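Putative aldolase (Bacteroides vulgatus ATCC 8482, PDB 3DXI) is a putative aldolase whose exact function is not established, built as a TIM barrel of the HMGL-like family. Local coordinates at residues 34-39 / 233-238; 237-240 / 245-248. One frame throughout, in Å; residues are numbered along the deposited sequence.

Contact 1: residues 34-39 / 233-238; sequences NELPID and LLLTYL
L235 stands out from helix 231-241 like a fork and meets three consecutive side chains of the 34-39 loop, L36, P37 and I38. L235 CD2 points at the proline, 3.8 Å from P37 CG, while L235 CD1 lies 3.9 Å from CD1 of I38, whose side chain crosses the leucine at about a right angle. CG lies anti to the leucine's own carbonyl carbon (chi1 -63°), toward the loop, and chi2 of -177° spreads CD1 and CD2 between I38 and P37. L36 joins more loosely: its CD2 comes within 4.3 Å of L235 CD1. No hydrogen bond spans the gap, and the backbones stay well separated, with P37 CA and L235 CA 8.1 Å apart.

P37 is the centre of an inverse gamma turn, closed by I38 N donating to L36 O at 2.7 Å, and its CB points toward the helix. The packed side is apolar, with L36, I38 and L235 buried and P37 partly exposed; L251 of helix 248-265 and L244 also lie against L235. On the outer side the loop turns polar: E35 is exposed, and the partly exposed N34 accepts a hydrogen bond from T73 N at OD1 and donates one from ND2 to I71 O. The arrangement is outer-layer packing of a closed eight-stranded TIM barrel, where the turn from helix 23-34 into the second strand meets the helix after the eighth.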
loop_
_atom_site.group_PDB
_atom_site.type_symbol
_atom_site.label_atom_id
_atom_site.label_comp_id
_atom_site.label_asym_id
_atom_site.label_seq_id
_atom_site.Cartn_x
_atom_site.Cartn_y
_atom_site.Cartn_z
ATOM N N ASN A 34 13.191 21.726 -4.186
ATOM C CA ASN A 34 14.399 22.356 -3.659
ATOM C C ASN A 34 14.477 22.139 -2.146
ATOM O O ASN A 34 15.566 22.023 -1.587
ATOM C CB ASN A 34 14.410 23.871 -3.916
ATOM C CG ASN A 34 14.858 24.233 -5.321
ATOM O OD1 ASN A 34 15.343 23.387 -6.071
ATOM N ND2 ASN A 34 14.711 25.507 -5.677
ATOM N N GLU A 35 13.321 22.087 -1.487
ATOM C CA GLU A 35 13.293 21.927 -0.036
ATOM C C GLU A 35 12.973 20.529 0.471
ATOM O O GLU A 35 12.667 20.352 1.650
ATOM C CB GLU A 35 12.313 22.925 0.584
ATOM C CG GLU A 35 12.679 24.375 0.321
ATOM C CD GLU A 35 11.892 25.346 1.179
ATOM O OE1 GLU A 35 12.168 25.419 2.397
ATOM O OE2 GLU A 35 10.996 26.029 0.637
ATOM N N LEU A 36 13.031 19.543 -0.417
ATOM C CA LEU A 36 12.778 18.158 -0.034
ATOM C C LEU A 36 14.062 17.379 -0.308
ATOM O O LEU A 36 14.834 17.743 -1.196
ATOM C CB LEU A 36 11.607 17.576 -0.845
ATOM C CG LEU A 36 10.205 18.137 -0.552
ATOM C CD1 LEU A 36 9.183 17.571 -1.533
ATOM C CD2 LEU A 36 9.805 17.788 0.867
ATOM N N PRO A 37 14.317 16.306 0.457
ATOM C CA PRO A 37 15.546 15.547 0.207
ATOM C C PRO A 37 15.497 14.679 -1.060
ATOM O O PRO A 37 15.709 13.467 -1.001
ATOM C CB PRO A 37 15.708 14.730 1.493
ATOM C CG PRO A 37 14.286 14.475 1.903
ATOM C CD PRO A 37 13.625 15.815 1.664
ATOM N N ILE A 38 15.211 15.316 -2.197
ATOM C CA ILE A 38 15.146 14.649 -3.500
ATOM C C ILE A 38 16.295 15.174 -4.361
ATOM O O ILE A 38 16.404 16.374 -4.617
ATOM C CB ILE A 38 13.800 14.914 -4.218
ATOM C CG1 ILE A 38 12.688 14.070 -3.588
ATOM C CG2 ILE A 38 13.919 14.582 -5.695
ATOM C CD1 ILE A 38 11.925 14.760 -2.491
ATOM N N ASP A 39 17.134 14.253 -4.819
ATOM C CA ASP A 39 18.325 14.570 -5.594
ATOM C C ASP A 39 18.172 14.800 -7.090
ATOM O O ASP A 39 18.861 15.644 -7.663
ATOM C CB ASP A 39 19.348 13.466 -5.356
ATOM C CG ASP A 39 19.525 13.171 -3.884
ATOM O OD1 ASP A 39 20.169 13.988 -3.199
ATOM O OD2 ASP A 39 18.999 12.143 -3.410
ATOM N N LEU A 233 5.165 8.918 0.993
ATOM C CA LEU A 233 5.204 7.723 1.837
ATOM C C LEU A 233 6.654 7.310 2.067
ATOM O O LEU A 233 7.032 6.914 3.169
ATOM C CB LEU A 233 4.433 6.567 1.192
ATOM C CG LEU A 233 4.382 5.273 2.009
ATOM C CD1 LEU A 233 3.872 5.560 3.415
ATOM C CD2 LEU A 233 3.471 4.270 1.322
ATOM N N LEU A 234 7.463 7.404 1.017
ATOM C CA LEU A 234 8.878 7.056 1.112
ATOM C C LEU A 234 9.577 7.958 2.127
ATOM O O LEU A 234 10.237 7.470 3.040
ATOM C CB LEU A 234 9.558 7.204 -0.249
ATOM C CG LEU A 234 11.074 7.004 -0.336
ATOM C CD1 LEU A 234 11.458 5.607 0.148
ATOM C CD2 LEU A 234 11.518 7.217 -1.784
ATOM N N LEU A 235 9.412 9.271 1.963
ATOM C CA LEU A 235 10.041 10.246 2.851
ATOM C C LEU A 235 9.572 10.113 4.292
ATOM O O LEU A 235 10.365 10.250 5.221
ATOM C CB LEU A 235 9.781 11.675 2.361
ATOM C CG LEU A 235 10.361 12.027 0.990
ATOM C CD1 LEU A 235 10.080 13.494 0.687
ATOM C CD2 LEU A 235 11.861 11.759 0.968
ATOM N N THR A 236 8.283 9.869 4.488
ATOM C CA THR A 236 7.780 9.708 5.846
ATOM C C THR A 236 8.458 8.511 6.509
ATOM O O THR A 236 8.931 8.608 7.640
ATOM C CB THR A 236 6.256 9.503 5.864
ATOM O OG1 THR A 236 5.615 10.721 5.466
ATOM C CG2 THR A 236 5.782 9.139 7.263
ATOM N N TYR A 237 8.522 7.393 5.788
ATOM C CA TYR A 237 9.145 6.179 6.310
ATOM C C TYR A 237 10.628 6.387 6.628
ATOM O O TYR A 237 11.097 6.013 7.706
ATOM C CB TYR A 237 9.019 5.025 5.310
ATOM C CG TYR A 237 9.344 3.676 5.924
ATOM C CD1 TYR A 237 8.338 2.885 6.483
ATOM C CD2 TYR A 237 10.660 3.213 5.994
ATOM C CE1 TYR A 237 8.629 1.675 7.099
ATOM C CE2 TYR A 237 10.966 1.994 6.612
ATOM C CZ TYR A 237 9.941 1.235 7.162
ATOM O OH TYR A 237 10.210 0.039 7.784
ATOM N N LEU A 238 11.359 6.974 5.686
ATOM C CA LEU A 238 12.788 7.222 5.867
ATOM C C LEU A 238 13.064 8.206 7.000
ATOM O O LEU A 238 14.076 8.091 7.683
ATOM C CB LEU A 238 13.407 7.738 4.559
ATOM C CG LEU A 238 13.365 6.784 3.353
ATOM C CD1 LEU A 238 14.001 7.449 2.138
ATOM C CD2 LEU A 238 14.088 5.487 3.687
#

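Contact 2: residues 237-240 / 245-248; sequences YLNK and NVDF
The F248 ring has V246 CG1 over the centre of one face, 3.9 Å above its plane, and N239 CG at its edge, 3.7 Å from F248 CE2. Amide and ring planes stand 90° apart, and N239 CB also packs on the rim, at CZ. This is a short loop between two helices, after the last strand of the TIM barrel: the chain leaves helix 231-241, turns and passes N239 before entering helix 248-265, with D247 as the N-cap of the second helix, its OD1 bonded to V250 N.

N239 holds CG anti to its backbone N (chi1 170°), which carries the amide across to the returning loop. There its ND2 donates to L244 O, just ahead of the segment 245-248, so the amide nitrogen grips the connection while CG meets the ring edge. I301 of the second subunit packs on both N239 and F248, and N298 of that subunit bonds to D247 OD1 and F248 N. One water completes the crossing: it accepts a hydrogen bond from V246 N at 3.2 Å and a weak one from N239 ND2 at 2.9 Å.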
loop_
_atom_site.group_PDB
_atom_site.type_symbol
_atom_site.label_atom_id
_atom_site.label_comp_id
_atom_site.label_asym_id
_atom_site.label_seq_id
_atom_site.Cartn_x
_atom_site.Cartn_y
_atom_site.Cartn_z
ATOM N N TYR A 237 8.522 7.393 5.788
ATOM C CA TYR A 237 9.145 6.179 6.310
ATOM C C TYR A 237 10.628 6.387 6.628
ATOM O O TYR A 237 11.097 6.013 7.706
ATOM C CB TYR A 237 9.019 5.025 5.310
ATOM C CG TYR A 237 9.344 3.676 5.924
ATOM C CD1 TYR A 237 8.338 2.885 6.483
ATOM C CD2 TYR A 237 10.660 3.213 5.994
ATOM C CE1 TYR A 237 8.629 1.675 7.099
ATOM C CE2 TYR A 237 10.966 1.994 6.612
ATOM C CZ TYR A 237 9.941 1.235 7.162
ATOM O OH TYR A 237 10.210 0.039 7.784
ATOM N N LEU A 238 11.359 6.974 5.686
ATOM C CA LEU A 238 12.788 7.222 5.867
ATOM C C LEU A 238 13.064 8.206 7.000
ATOM O O LEU A 238 14.076 8.091 7.683
ATOM C CB LEU A 238 13.407 7.738 4.559
ATOM C CG LEU A 238 13.365 6.784 3.353
ATOM C CD1 LEU A 238 14.001 7.449 2.138
ATOM C CD2 LEU A 238 14.088 5.487 3.687
ATOM N N ASN A 239 12.174 9.176 7.199
ATOM C CA ASN A 239 12.371 10.149 8.270
ATOM C C ASN A 239 12.338 9.452 9.627
ATOM O O ASN A 239 13.103 9.792 10.531
ATOM C CB ASN A 239 11.302 11.242 8.213
ATOM C CG ASN A 239 11.309 12.134 9.441
ATOM O OD1 ASN A 239 10.549 11.913 10.388
ATOM N ND2 ASN A 239 12.180 13.142 9.438
ATOM N N LYS A 240 11.461 8.463 9.757
ATOM C CA LYS A 240 11.335 7.706 11.000
ATOM C C LYS A 240 12.396 6.613 11.176
ATOM O O LYS A 240 13.061 6.539 12.208
ATOM C CB LYS A 240 9.943 7.062 11.080
ATOM C CG LYS A 240 9.775 6.051 12.206
ATOM C CD LYS A 240 9.965 6.694 13.568
ATOM C CE LYS A 240 9.785 5.669 14.671
ATOM N NZ LYS A 240 9.997 6.260 16.014
ATOM N N ASN A 245 16.129 13.771 7.371
ATOM C CA ASN A 245 15.445 15.006 7.725
ATOM C C ASN A 245 14.521 15.403 6.578
ATOM O O ASN A 245 14.931 15.428 5.420
ATOM C CB ASN A 245 16.442 16.131 8.003
ATOM C CG ASN A 245 15.754 17.465 8.245
ATOM O OD1 ASN A 245 14.744 17.539 8.952
ATOM N ND2 ASN A 245 16.300 18.529 7.662
ATOM N N VAL A 246 13.269 15.707 6.912
ATOM C CA VAL A 246 12.273 16.095 5.918
ATOM C C VAL A 246 11.435 17.292 6.363
ATOM O O VAL A 246 11.022 17.371 7.524
ATOM C CB VAL A 246 11.300 14.927 5.627
ATOM C CG1 VAL A 246 10.172 15.392 4.706
ATOM C CG2 VAL A 246 12.045 13.776 4.998
ATOM N N ASP A 247 11.181 18.217 5.439
ATOM C CA ASP A 247 10.343 19.377 5.739
ATOM C C ASP A 247 8.935 18.960 5.338
ATOM O O ASP A 247 8.558 19.041 4.168
ATOM C CB ASP A 247 10.739 20.601 4.916
ATOM C CG ASP A 247 9.904 21.825 5.267
ATOM O OD1 ASP A 247 8.760 21.650 5.730
ATOM O OD2 ASP A 247 10.385 22.958 5.075
ATOM N N PHE A 248 8.169 18.508 6.320
ATOM C CA PHE A 248 6.815 18.042 6.081
ATOM C C PHE A 248 5.827 19.136 5.700
ATOM O O PHE A 248 4.794 18.853 5.091
ATOM C CB PHE A 248 6.339 17.272 7.306
ATOM C CG PHE A 248 7.023 15.945 7.476
ATOM C CD1 PHE A 248 6.651 14.858 6.693
ATOM C CD2 PHE A 248 8.063 15.789 8.391
ATOM C CE1 PHE A 248 7.302 13.637 6.817
ATOM C CE2 PHE A 248 8.726 14.568 8.524
ATOM C CZ PHE A 248 8.345 13.489 7.737
HETATM O O HOH W 1 12.708 15.887 10.083
#

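How the contacts relate
From the N terminus, the chain passes helix 23-34 and reaches the 34-39 loop before entering strand 40-45. In contact 1, 193 residues, holding strands two to eight, separate the segments before 233-238 on helix 231-241 closes that loop and brings the end of the barrel beside its beginning. Contact 2 is local, closing a turn of four residues between 237-240 and 245-248. The two neither nest nor cross: those four residues lie beyond the long loop, contact 2 starting on the stretch where contact 1 ends, with Y237 and L238 shared. Their centres lie about 6 Å apart, and L36 CD2 is 3.7 Å from D247 O, so the early loop packs against the connection into helix 248-265.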